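Local coordinates for protein C-domain type II peptide synthetase (Streptomyces globisporus, PDB 4ZNM) that is a stand-alone condensation-domain protein of the peptide synthetase kind, with a fold related to the CoA-dependent acyltransferases, at residues A[49-54]-A[119-124]; A[58-63]-A[100-105]; A[111-116]-A[146-151]; A[125-130]-A[136-141]. One frame throughout, in Å; residues are numbered along the deposited sequence.

Overall arrangement
All four contacts lie on one mixed sheet and the helices and loops beside it. Contact 1 is the buried one. It is wholly apolar and sets helix 110-125 on strand 47-55. Contact 3 uses the same helix but lies near the surface, and its link is a salt bridge to strand 148-156. Contacts 2 and 4 are partly buried. Contact 2 packs helix 60-73 beside the edge strand 101-104 through side chains of mixed character. Contact 4 joins the loop after helix 110-125 to strand 137-143 by hydrogen bonds, next to a sodium ion. Arg-53 links contacts 1 and 3 by its salt bridge to Asp-148.

Contact 1 of 4, residues A[49-54]-A[119-124]; sequences VGAWRL and ELLNEV
Leu-121 of the helix packs on Val-49 and Ala-51 of the strand. CD1 takes Val-49, with Val-49 CG2 at 3.5 Å from Leu-121 CD1. Both methyls reach Ala-51 CB, which is 4.1 Å from Leu-121 CD2 and from Leu-121 CD1. CD1 also approaches the backbone of Gly-50, whose carbonyl carbon C is 4.1 Å from Leu-121 CD1. One leucine thus spans a short run of strand. Leu-121 reaches it with CG anti to the backbone N (chi1 176°), and its CA-CB bond points at the strand. With CG1 anti to its carbonyl carbon (chi1 -55°), Val-49 has CG2 between N and the carbonyl carbon, and CG2 meets the leucine. The two side chains cross obliquely.

Val-49 and Ala-51 are two residues apart and both point to the helix. Trp-52 covers Met-165 and Ala-169 of helix 162-180 instead. Segments 49-54 and 119-124 run nearly antiparallel, at 158°, with their axes 8.8 Å apart. This is plain alpha/beta layer packing. Strand 47-55 lies between strands 148-156 and 388-392, and helix 110-125 also rests on strand 148-156, where Val-124 touches Val-152.

Contact 2 of 4, residues A[58-63]-A[100-105]; sequences IDEETL and LEVRDL
Glu-60 and Leu-63 of the helix face Leu-100 and Val-102. Glu-60 has CG anti to its carbonyl carbon (chi1 -70°) and an extended chain beyond. This lays the carboxylate across the two methyls of Val-102. Glu-60 OE1 is 3.9 Å from Val-102 CG2, and Glu-60 OE2 is likewise 3.9 Å from Val-102 CG1. Val-102 points to the helix, and both its methyls face the carboxylate. One turn on, Leu-63 and Leu-100 cross at about a right angle. Both have CG anti to the backbone N. They meet methyl to methyl, with Leu-63 CD2 4.0 Å from Leu-100 CD2. The same Leu-100 CD2 lies 3.8 Å from Glu-60 O.

Asp-59 is the N-cap of helix 60-73. Its OD2 takes Thr-62 N at 3.1 Å and Thr-62 OG1 at 2.6 Å, from opposite faces of the carboxylate plane. On the strand, Arg-103 NE makes a 3.0 Å salt bridge to Glu-101 OE2.

The contact joins helix 60-73 to the edge strand 101-104. Between these two segments it is van der Waals packing. The charge of Glu-60 is met by Arg-143 of the neighbouring strand 137-143, so its carboxylate can probably lie against valine at little cost.

Contact 3 of 4, residues A[111-116]-A[146-151]; sequences SERVRR and QKDAVL
Arg-113 holds CG anti to its carbonyl carbon (chi1 -72°) and runs extended from CG to NE, which carries the guanidinium from the helix to Asp-148. Asp-148 meets it with CG anti to the backbone N. In this alpha/beta condensation domain, a salt bridge near the surface joins helix 110-125 to strand 148-156. It ties the first part of the helix to the start of the strand.

The bond runs from Arg-113 NH1 to Asp-148 OD2 at 2.8 Å, with an N-H...O angle of 158°. OD2 offers its anti lone pair, the one away from OD1. The oxygen sits at the edge of the guanidinium, within its plane. The carboxylate itself is turned 35° from that plane. Across this contact the bridge uses OD2; OD1 has a bond of its own to another group.

Both groups have further partners. Arg-113 also bonds Asp-107, Asp-145 and the carbonyl of Val-108, so its guanidinium is held at several points and its rotation is probably fixed. Asp-148 OD2 also takes a salt bridge from Arg-53 of strand 47-55. Two arginines thus share one acid, which would probably favour its ionised form.

The helix carries a second network on another side. Glu-112 OE2 receives Arg-116 NE at 3.0 Å, and Arg-115 NH1 lies 2.6 Å from the same oxygen, although Arg-115 is poorly ordered. Arg-116 also reaches Leu-105 O. Back at the main bridge, the chain of Arg-113 comes close too: its CD is 3.3 Å from Asp-148 OD2.

Contact 4 of 4, residues A[125-130]-A[136-141]; sequences ESTGLS and LLRAVL. With NA (sodium ion), chain C.
Segment 125-130, which leaves helix 110-125, passes beside the start of strand 137-143, and the two come closest at Leu-129 and Leu-136, whose CA atoms are 6.9 Å apart. Arg-138 reaches from the strand to the loop. Its chain bends at chi3 (-77°), and the guanidinium then meets Thr-127 and Gly-128 with one nitrogen. Arg-138 NH1 donates to Thr-127 OG1 at 3.0 Å and to Gly-128 O at 3.2 Å. Both acceptors lie at the guanidinium edge, close to its plane. The approach to Gly-128 O is from above the carbonyl plane, 42° out of it. Water 1 joins the pair again: it donates to Thr-127 OG1 and accepts from Arg-138 NH2 at 2.7 Å. Thr-127 OG1 is also bonded to Val-124 O, near the end of helix 110-125.

Leu-129 runs past Arg-138 in the opposite direction, with Leu-129 CD1 beside Arg-138 NE. Its CD2 packs on Leu-136 O at 3.7 Å. Leu-136 CD2 in turn lies 3.5 Å from Ser-130 O.

In one of its two conformers, Ser-130 binds the sodium ion through O and OG, each at 2.5 Å. Water 2 also binds the sodium ion, and the carbonyls of Glu-133 and Pro-135 complete the site. All five ligands are neutral oxygens. The ion probably holds together the loop leading into strand 137-143. The arginine bonds hold the residues just before Leu-129, the ion the residue just after it.

Contact 1 of 4, residues A[49-54]-A[119-124]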
loop_
_atom_site.group_PDB
_atom_site.type_symbol
_atom_site.label_atom_id
_atom_site.label_comp_id
_atom_site.label_asym_id
_atom_site.label_seq_id
_atom_site.Cartn_x
_atom_site.Cartn_y
_atom_site.Cartn_z
ATOM N N VAL A 49 7.957 2.422 2.812
ATOM C CA VAL A 49 8.653 2.985 3.975
ATOM C C VAL A 49 7.662 3.095 5.096
ATOM O O VAL A 49 6.492 3.313 4.867
ATOM C CB VAL A 49 9.273 4.375 3.702
ATOM C CG1 VAL A 49 10.187 4.326 2.526
ATOM C CG2 VAL A 49 8.151 5.399 3.477
ATOM N N GLY A 50 8.152 2.986 6.320
ATOM C CA GLY A 50 7.320 3.217 7.484
ATOM C C GLY A 50 8.178 3.792 8.595
ATOM O O GLY A 50 9.421 3.643 8.603
ATOM N N ALA A 51 7.511 4.476 9.504
ATOM C CA ALA A 51 8.185 5.108 10.637
ATOM C C ALA A 51 7.427 4.851 11.917
ATOM O O ALA A 51 6.185 4.888 11.932
ATOM C CB ALA A 51 8.311 6.592 10.408
ATOM N N TRP A 52 8.197 4.626 12.981
ATOM C CA TRP A 52 7.680 4.376 14.320
ATOM C C TRP A 52 8.340 5.325 15.306
ATOM O O TRP A 52 9.576 5.483 15.283
ATOM C CB TRP A 52 7.971 2.945 14.719
ATOM C CG TRP A 52 7.155 1.942 14.021
ATOM C CD1 TRP A 52 6.023 1.360 14.485
ATOM C CD2 TRP A 52 7.391 1.393 12.731
ATOM N NE1 TRP A 52 5.544 0.477 13.572
ATOM C CE2 TRP A 52 6.361 0.482 12.479
ATOM C CE3 TRP A 52 8.369 1.595 11.764
ATOM C CZ2 TRP A 52 6.278 -0.243 11.294
ATOM C CZ3 TRP A 52 8.299 0.882 10.590
ATOM C CH2 TRP A 52 7.258 -0.038 10.362
ATOM N N ARG A 53 7.547 5.934 16.175
ATOM C CA ARG A 53 8.077 6.736 17.283
ATOM C C ARG A 53 8.429 5.792 18.427
ATOM O O ARG A 53 7.550 5.021 18.880
ATOM C CB ARG A 53 7.027 7.778 17.719
ATOM C CG ARG A 53 7.496 8.822 18.712
ATOM C CD ARG A 53 8.395 9.881 18.087
ATOM N NE ARG A 53 8.715 10.879 19.074
ATOM C CZ ARG A 53 8.056 12.011 19.259
ATOM N NH1 ARG A 53 8.417 12.804 20.251
ATOM N NH2 ARG A 53 7.043 12.357 18.473
ATOM N N LEU A 54 9.685 5.839 18.885
ATOM C CA LEU A 54 10.178 4.955 19.974
ATOM C C LEU A 54 10.426 5.711 21.270
ATOM O O LEU A 54 11.123 6.707 21.264
ATOM C CB LEU A 54 11.485 4.255 19.585
ATOM C CG LEU A 54 11.507 3.489 18.262
ATOM C CD1 LEU A 54 12.906 2.845 18.046
ATOM C CD2 LEU A 54 10.451 2.449 18.255
ATOM N N GLU A 119 10.244 14.632 8.166
ATOM C CA GLU A 119 11.331 14.937 7.252
ATOM C C GLU A 119 12.291 13.766 7.083
ATOM O O GLU A 119 12.736 13.487 5.982
ATOM C CB GLU A 119 12.090 16.163 7.732
ATOM C CG GLU A 119 11.264 17.434 7.574
ATOM C CD GLU A 119 11.841 18.648 8.296
ATOM O OE1 GLU A 119 11.193 19.716 8.230
ATOM O OE2 GLU A 119 12.922 18.542 8.926
ATOM N N LEU A 120 12.608 13.062 8.155
ATOM C CA LEU A 120 13.466 11.910 8.011
ATOM C C LEU A 120 12.748 10.867 7.164
ATOM O O LEU A 120 13.323 10.316 6.223
ATOM C CB LEU A 120 13.853 11.344 9.377
ATOM C CG LEU A 120 14.802 10.152 9.323
ATOM C CD1 LEU A 120 16.108 10.529 8.575
ATOM C CD2 LEU A 120 15.101 9.639 10.713
ATOM N N LEU A 121 11.483 10.606 7.478
ATOM C CA LEU A 121 10.725 9.612 6.699
ATOM C C LEU A 121 10.779 9.957 5.190
ATOM O O LEU A 121 11.075 9.106 4.332
ATOM C CB LEU A 121 9.285 9.539 7.223
ATOM C CG LEU A 121 8.313 8.626 6.483
ATOM C CD1 LEU A 121 8.848 7.215 6.391
ATOM C CD2 LEU A 121 6.959 8.620 7.155
ATOM N N ASN A 122 10.542 11.216 4.862
ATOM C CA ASN A 122 10.467 11.613 3.466
ATOM C C ASN A 122 11.806 11.495 2.791
ATOM O O ASN A 122 11.890 11.105 1.624
ATOM C CB ASN A 122 9.989 13.054 3.339
ATOM C CG ASN A 122 8.505 13.145 3.134
ATOM O OD1 ASN A 122 7.765 12.229 3.489
ATOM N ND2 ASN A 122 8.060 14.241 2.559
ATOM N N GLU A 123 12.856 11.849 3.524
ATOM C CA GLU A 123 14.199 11.781 2.963
ATOM C C GLU A 123 14.534 10.332 2.658
ATOM O O GLU A 123 15.044 10.023 1.590
ATOM C CB GLU A 123 15.246 12.377 3.921
ATOM C CG GLU A 123 16.641 12.323 3.317
ATOM C CD GLU A 123 17.727 12.629 4.313
ATOM O OE1 GLU A 123 17.441 13.327 5.308
ATOM O OE2 GLU A 123 18.870 12.169 4.097
ATOM N N VAL A 124 14.239 9.428 3.583
ATOM C CA VAL A 124 14.531 8.013 3.338
ATOM C C VAL A 124 13.737 7.540 2.117
ATOM O O VAL A 124 14.279 6.878 1.260
ATOM C CB VAL A 124 14.231 7.143 4.575
ATOM C CG1 VAL A 124 14.244 5.655 4.220
ATOM C CG2 VAL A 124 15.234 7.454 5.662
#

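Contact 2 of 4, residues A[58-63]-A[100-105]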
loop_
_atom_site.group_PDB
_atom_site.type_symbol
_atom_site.label_atom_id
_atom_site.label_comp_id
_atom_site.label_asym_id
_atom_site.label_seq_id
_atom_site.Cartn_x
_atom_site.Cartn_y
_atom_site.Cartn_z
ATOM N N ILE A 58 17.644 2.990 24.003
ATOM C CA ILE A 58 17.962 2.103 22.884
ATOM C C ILE A 58 19.428 1.785 22.948
ATOM O O ILE A 58 20.238 2.702 23.079
ATOM C CB ILE A 58 17.660 2.740 21.525
ATOM C CG1 ILE A 58 16.162 2.993 21.358
ATOM C CG2 ILE A 58 18.228 1.860 20.375
ATOM C CD1 ILE A 58 15.871 3.870 20.144
ATOM N N ASP A 59 19.767 0.500 22.836
ATOM C CA ASP A 59 21.163 0.094 22.625
ATOM C C ASP A 59 21.338 -0.152 21.129
ATOM O O ASP A 59 20.857 -1.150 20.591
ATOM C CB ASP A 59 21.531 -1.149 23.422
ATOM C CG ASP A 59 23.007 -1.493 23.292
ATOM O OD1 ASP A 59 23.812 -0.811 23.936
ATOM O OD2 ASP A 59 23.370 -2.416 22.539
ATOM N N GLU A 60 22.033 0.757 20.457
ATOM C CA GLU A 60 22.064 0.774 19.003
ATOM C C GLU A 60 22.672 -0.490 18.427
ATOM O O GLU A 60 22.179 -1.047 17.449
ATOM C CB GLU A 60 22.853 1.986 18.536
ATOM C CG GLU A 60 22.144 3.312 18.787
ATOM C CD GLU A 60 23.067 4.537 18.660
ATOM O OE1 GLU A 60 24.181 4.437 18.069
ATOM O OE2 GLU A 60 22.675 5.613 19.199
ATOM N N GLU A 61 23.736 -0.963 19.057
ATOM C CA GLU A 61 24.415 -2.163 18.580
ATOM C C GLU A 61 23.499 -3.377 18.633
ATOM O O GLU A 61 23.551 -4.236 17.761
ATOM C CB GLU A 61 25.674 -2.429 19.412
ATOM C CG GLU A 61 26.378 -3.728 19.061
ATOM C CD GLU A 61 27.663 -3.920 19.846
ATOM O OE1 GLU A 61 28.173 -5.060 19.871
ATOM O OE2 GLU A 61 28.155 -2.934 20.437
ATOM N N THR A 62 22.664 -3.455 19.666
ATOM C CA THR A 62 21.752 -4.585 19.804
ATOM C C THR A 62 20.604 -4.452 18.817
ATOM O O THR A 62 20.129 -5.442 18.298
ATOM C CB THR A 62 21.219 -4.699 21.248
ATOM O OG1 THR A 62 22.323 -4.814 22.134
ATOM C CG2 THR A 62 20.326 -5.963 21.445
ATOM N N LEU A 63 20.181 -3.227 18.534
ATOM C CA LEU A 63 19.123 -3.016 17.562
ATOM C C LEU A 63 19.611 -3.429 16.176
ATOM O O LEU A 63 18.847 -4.012 15.404
ATOM C CB LEU A 63 18.642 -1.561 17.551
ATOM C CG LEU A 63 17.478 -1.300 16.613
ATOM C CD1 LEU A 63 16.203 -1.982 17.105
ATOM C CD2 LEU A 63 17.221 0.190 16.489
ATOM N N LEU A 100 22.891 -0.569 10.371
ATOM C CA LEU A 100 21.953 0.419 10.897
ATOM C C LEU A 100 22.588 1.772 10.780
ATOM O O LEU A 100 23.755 1.947 11.132
ATOM C CB LEU A 100 21.572 0.115 12.337
ATOM C CG LEU A 100 20.740 1.184 13.054
ATOM C CD1 LEU A 100 19.357 1.354 12.434
ATOM C CD2 LEU A 100 20.651 0.852 14.560
ATOM N N GLU A 101 21.845 2.715 10.211
ATOM C CA GLU A 101 22.297 4.098 10.187
ATOM C C GLU A 101 21.614 4.858 11.336
ATOM O O GLU A 101 20.411 4.709 11.541
ATOM C CB GLU A 101 21.989 4.771 8.855
ATOM C CG GLU A 101 22.402 6.247 8.866
ATOM C CD GLU A 101 22.008 6.976 7.561
ATOM O OE1 GLU A 101 21.439 6.314 6.656
ATOM O OE2 GLU A 101 22.271 8.205 7.463
ATOM N N VAL A 102 22.383 5.667 12.064
ATOM C CA VAL A 102 21.828 6.480 13.148
ATOM C C VAL A 102 22.129 7.950 12.896
ATOM O O VAL A 102 23.227 8.302 12.472
ATOM C CB VAL A 102 22.382 6.063 14.528
ATOM C CG1 VAL A 102 21.653 6.813 15.649
ATOM C CG2 VAL A 102 22.206 4.570 14.756
ATOM N N ARG A 103 21.157 8.811 13.202
ATOM C CA ARG A 103 21.349 10.232 13.093
ATOM C C ARG A 103 20.912 10.896 14.379
ATOM O O ARG A 103 19.938 10.471 15.024
ATOM C CB ARG A 103 20.564 10.820 11.965
ATOM C CG ARG A 103 20.878 10.201 10.661
ATOM C CD ARG A 103 20.179 10.947 9.630
ATOM N NE ARG A 103 20.256 10.223 8.391
ATOM C CZ ARG A 103 19.794 10.699 7.253
ATOM N NH1 ARG A 103 19.274 11.936 7.225
ATOM N NH2 ARG A 103 19.887 9.944 6.164
ATOM N N ASP A 104 21.625 11.949 14.730
ATOM C CA ASP A 104 21.275 12.752 15.897
ATOM C C ASP A 104 20.366 13.888 15.371
ATOM O O ASP A 104 20.851 14.855 14.788
ATOM C CB ASP A 104 22.533 13.286 16.574
ATOM C CG ASP A 104 23.388 12.178 17.258
ATOM O OD1 ASP A 104 22.846 11.101 17.641
ATOM O OD2 ASP A 104 24.619 12.407 17.436
ATOM N N LEU A 105 19.055 13.743 15.517
ATOM C CA LEU A 105 18.082 14.744 14.996
ATOM C C LEU A 105 17.965 16.019 15.857
ATOM O O LEU A 105 17.495 17.053 15.392
ATOM C CB LEU A 105 16.702 14.122 14.865
ATOM C CG LEU A 105 16.563 12.954 13.888
ATOM C CD1 LEU A 105 15.075 12.628 13.744
ATOM C CD2 LEU A 105 17.161 13.272 12.530
#

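Contact 3 of 4, residues A[111-116]-A[146-151]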
loop_
_atom_site.group_PDB
_atom_site.type_symbol
_atom_site.label_atom_id
_atom_site.label_comp_id
_atom_site.label_asym_id
_atom_site.label_seq_id
_atom_site.Cartn_x
_atom_site.Cartn_y
_atom_site.Cartn_z
ATOM N N SER A 111 6.773 19.649 18.981
ATOM C CA SER A 111 6.294 19.904 17.616
ATOM C C SER A 111 7.459 19.806 16.612
ATOM O O SER A 111 7.297 19.353 15.477
ATOM C CB SER A 111 5.603 21.259 17.494
ATOM O OG SER A 111 6.493 22.325 17.746
ATOM N N GLU A 112 8.644 20.218 17.023
ATOM C CA GLU A 112 9.767 20.140 16.113
ATOM C C GLU A 112 10.184 18.674 15.890
ATOM O O GLU A 112 10.691 18.335 14.812
ATOM C CB GLU A 112 10.929 20.971 16.640
ATOM C CG GLU A 112 12.111 21.079 15.679
ATOM C CD GLU A 112 11.751 21.778 14.373
ATOM O OE1 GLU A 112 10.768 22.556 14.347
ATOM O OE2 GLU A 112 12.450 21.534 13.367
ATOM N N ARG A 113 9.945 17.815 16.887
ATOM C CA ARG A 113 10.218 16.369 16.778
ATOM C C ARG A 113 9.327 15.625 15.764
ATOM O O ARG A 113 9.809 14.774 15.006
ATOM C CB ARG A 113 10.085 15.712 18.154
ATOM C CG ARG A 113 11.255 16.103 19.083
ATOM C CD ARG A 113 11.337 15.329 20.365
ATOM N NE ARG A 113 12.265 16.010 21.283
ATOM C CZ ARG A 113 12.828 15.443 22.340
ATOM N NH1 ARG A 113 12.523 14.193 22.666
ATOM N NH2 ARG A 113 13.698 16.125 23.078
ATOM N N VAL A 114 8.036 15.930 15.757
ATOM C CA VAL A 114 7.104 15.269 14.839
ATOM C C VAL A 114 7.485 15.646 13.408
ATOM O O VAL A 114 7.430 14.838 12.474
ATOM C CB VAL A 114 5.666 15.668 15.117
ATOM C CG1 VAL A 114 4.716 14.795 14.305
ATOM C CG2 VAL A 114 5.361 15.565 16.602
ATOM N N ARG A 115 7.875 16.906 13.285
ATOM C CA ARG A 115 8.262 17.516 12.044
ATOM C C ARG A 115 9.556 16.905 11.543
ATOM O O ARG A 115 9.646 16.524 10.378
ATOM C CB ARG A 115 8.401 19.023 12.264
ATOM C CG ARG A 115 8.839 19.863 11.090
ATOM C CD ARG A 115 9.104 21.288 11.595
ATOM N NE ARG A 115 9.639 22.193 10.578
ATOM C CZ ARG A 115 10.927 22.283 10.244
ATOM N NH1 ARG A 115 11.837 21.508 10.831
ATOM N NH2 ARG A 115 11.308 23.148 9.310
ATOM N N ARG A 116 10.561 16.797 12.412
ATOM C CA ARG A 116 11.835 16.272 11.974
ATOM C C ARG A 116 11.675 14.778 11.706
ATOM O O ARG A 116 12.306 14.260 10.807
ATOM C CB ARG A 116 12.953 16.566 12.977
ATOM C CG ARG A 116 13.459 18.018 12.861
ATOM C CD ARG A 116 14.659 18.316 13.780
ATOM N NE ARG A 116 14.822 19.754 14.006
ATOM C CZ ARG A 116 15.885 20.327 14.560
ATOM N NH1 ARG A 116 16.924 19.601 14.960
ATOM N NH2 ARG A 116 15.902 21.641 14.720
ATOM N N GLN A 146 18.163 10.515 24.675
ATOM C CA GLN A 146 18.482 9.140 25.072
ATOM C C GLN A 146 17.217 8.284 25.227
ATOM O O GLN A 146 17.304 7.063 25.381
ATOM C CB GLN A 146 19.303 9.135 26.374
ATOM C CG GLN A 146 20.764 9.543 26.178
ATOM C CD GLN A 146 21.528 8.549 25.301
ATOM O OE1 GLN A 146 21.726 7.392 25.668
ATOM N NE2 GLN A 146 21.920 8.989 24.123
ATOM N N LYS A 147 16.046 8.902 25.166
ATOM C CA LYS A 147 14.805 8.134 25.365
ATOM C C LYS A 147 13.701 8.415 24.337
ATOM O O LYS A 147 12.592 7.863 24.450
ATOM C CB LYS A 147 14.254 8.396 26.786
ATOM C CG LYS A 147 13.981 9.850 27.081
ATOM C CD LYS A 147 13.520 10.064 28.525
ATOM C CE LYS A 147 13.315 11.540 28.828
ATOM N NZ LYS A 147 14.574 12.319 28.687
ATOM N N ASP A 148 13.990 9.252 23.334
ATOM C CA ASP A 148 13.025 9.496 22.250
ATOM C C ASP A 148 13.680 9.408 20.863
ATOM O O ASP A 148 14.745 9.965 20.656
ATOM C CB ASP A 148 12.395 10.858 22.488
ATOM C CG ASP A 148 11.162 11.118 21.640
ATOM O OD1 ASP A 148 10.608 10.185 21.007
ATOM O OD2 ASP A 148 10.737 12.294 21.639
ATOM N N ALA A 149 13.049 8.699 19.916
ATOM C CA ALA A 149 13.634 8.497 18.588
ATOM C C ALA A 149 12.540 8.162 17.586
ATOM O O ALA A 149 11.405 7.835 17.977
ATOM C CB ALA A 149 14.657 7.374 18.603
ATOM N N VAL A 150 12.897 8.273 16.313
ATOM C CA VAL A 150 12.070 7.822 15.210
ATOM C C VAL A 150 12.838 6.738 14.433
ATOM O O VAL A 150 13.961 6.968 14.015
ATOM C CB VAL A 150 11.704 8.998 14.282
ATOM C CG1 VAL A 150 10.905 8.493 13.042
ATOM C CG2 VAL A 150 10.907 10.004 15.031
ATOM N N LEU A 151 12.235 5.566 14.268
ATOM C CA LEU A 151 12.842 4.494 13.512
ATOM C C LEU A 151 12.175 4.419 12.140
ATOM O O LEU A 151 10.948 4.237 12.071
ATOM C CB LEU A 151 12.674 3.168 14.234
ATOM C CG LEU A 151 13.248 1.975 13.448
ATOM C CD1 LEU A 151 14.750 2.115 13.136
ATOM C CD2 LEU A 151 12.941 0.681 14.157
#

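Contact 4 of 4, residues A[125-130]-A[136-141]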
loop_
_atom_site.group_PDB
_atom_site.type_symbol
_atom_site.label_atom_id
_atom_site.label_comp_id
_atom_site.label_asym_id
_atom_site.label_seq_id
_atom_site.Cartn_x
_atom_site.Cartn_y
_atom_site.Cartn_z
ATOM N N GLU A 125 12.477 7.953 1.997
ATOM C CA GLU A 125 11.651 7.562 0.845
ATOM C C GLU A 125 12.210 8.065 -0.478
ATOM O O GLU A 125 11.941 7.485 -1.518
ATOM C CB GLU A 125 10.208 8.080 1.002
ATOM C CG GLU A 125 9.260 7.549 -0.037
ATOM C CD GLU A 125 7.864 8.192 0.026
ATOM O OE1 GLU A 125 7.066 7.980 -0.940
ATOM O OE2 GLU A 125 7.579 8.905 1.019
ATOM N N SER A 126 12.948 9.170 -0.462
ATOM C CA SER A 126 13.564 9.632 -1.700
ATOM C C SER A 126 14.848 8.889 -2.071
ATOM O O SER A 126 15.385 9.136 -3.137
ATOM C CB SER A 126 13.872 11.118 -1.641
ATOM O OG SER A 126 14.978 11.327 -0.775
ATOM N N THR A 127 15.312 7.964 -1.245
ATOM C CA THR A 127 16.495 7.193 -1.587
ATOM C C THR A 127 16.098 5.871 -2.244
ATOM O O THR A 127 14.944 5.455 -2.171
ATOM C CB THR A 127 17.373 6.915 -0.363
ATOM O OG1 THR A 127 16.705 6.012 0.535
ATOM C CG2 THR A 127 17.703 8.216 0.339
ATOM N N GLY A 128 17.054 5.232 -2.916
ATOM C CA GLY A 128 16.783 4.008 -3.667
ATOM C C GLY A 128 17.182 2.755 -2.925
ATOM O O GLY A 128 17.964 2.793 -1.975
ATOM N N LEU A 129 16.606 1.635 -3.345
ATOM C CA LEU A 129 16.887 0.351 -2.709
ATOM C C LEU A 129 16.667 -0.738 -3.767
ATOM O O LEU A 129 15.542 -1.033 -4.113
ATOM C CB LEU A 129 15.980 0.167 -1.496
ATOM C CG LEU A 129 16.053 -1.160 -0.745
ATOM C CD1 LEU A 129 17.455 -1.410 -0.282
ATOM C CD2 LEU A 129 15.117 -1.161 0.461
ATOM N N SER A 130 17.753 -1.295 -4.278
ATOM C CA SER A 130 17.708 -2.280 -5.356
ATOM C C SER A 130 17.005 -3.559 -4.941
ATOM O O SER A 130 16.974 -3.901 -3.751
ATOM C CB SER A 130 19.123 -2.615 -5.801
ATOM O OG SER A 130 19.762 -3.395 -4.814
ATOM N N LEU A 136 17.447 -5.901 1.063
ATOM C CA LEU A 136 16.083 -5.606 0.691
ATOM C C LEU A 136 15.340 -4.868 1.812
ATOM O O LEU A 136 14.157 -4.539 1.671
ATOM C CB LEU A 136 15.377 -6.910 0.359
ATOM C CG LEU A 136 15.955 -7.641 -0.864
ATOM C CD1 LEU A 136 15.200 -8.941 -1.034
ATOM C CD2 LEU A 136 15.847 -6.778 -2.095
ATOM N N LEU A 137 16.034 -4.633 2.936
ATOM C CA LEU A 137 15.472 -3.906 4.072
ATOM C C LEU A 137 16.596 -3.064 4.636
ATOM O O LEU A 137 17.663 -3.594 4.870
ATOM C CB LEU A 137 14.939 -4.859 5.147
ATOM C CG LEU A 137 14.535 -4.278 6.506
ATOM C CD1 LEU A 137 13.225 -3.467 6.423
ATOM C CD2 LEU A 137 14.372 -5.393 7.576
ATOM N N ARG A 138 16.361 -1.773 4.816
ATOM C CA ARG A 138 17.288 -0.920 5.550
ATOM C C ARG A 138 16.576 -0.209 6.681
ATOM O O ARG A 138 15.353 -0.063 6.658
ATOM C CB ARG A 138 17.913 0.131 4.663
ATOM C CG ARG A 138 18.853 -0.416 3.633
ATOM C CD ARG A 138 19.723 0.688 3.013
ATOM N NE ARG A 138 19.009 1.492 2.018
ATOM C CZ ARG A 138 18.467 2.689 2.239
ATOM N NH1 ARG A 138 17.865 3.326 1.224
ATOM N NH2 ARG A 138 18.535 3.255 3.456
ATOM N N ALA A 139 17.363 0.290 7.628
ATOM C CA ALA A 139 16.823 1.034 8.753
ATOM C C ALA A 139 17.653 2.263 9.044
ATOM O O ALA A 139 18.902 2.237 9.001
ATOM C CB ALA A 139 16.771 0.169 9.971
ATOM N N VAL A 140 16.947 3.328 9.374
ATOM C CA VAL A 140 17.563 4.569 9.780
ATOM C C VAL A 140 16.906 4.964 11.123
ATOM O O VAL A 140 15.695 5.119 11.212
ATOM C CB VAL A 140 17.382 5.656 8.722
ATOM C CG1 VAL A 140 18.029 6.939 9.162
ATOM C CG2 VAL A 140 17.958 5.194 7.386
ATOM N N LEU A 141 17.726 5.126 12.153
ATOM C CA LEU A 141 17.247 5.561 13.457
ATOM C C LEU A 141 17.613 7.027 13.701
ATOM O O LEU A 141 18.796 7.383 13.730
ATOM C CB LEU A 141 17.842 4.661 14.537
ATOM C CG LEU A 141 17.384 5.006 15.960
ATOM C CD1 LEU A 141 15.931 4.621 16.177
ATOM C CD2 LEU A 141 18.287 4.318 16.940
HETATM NA NA NA C . 19.130 -4.055 -2.510
HETATM O O HOH W 1 18.109 5.962 3.309
HETATM O O HOH W 2 20.398 -2.216 -2.243
#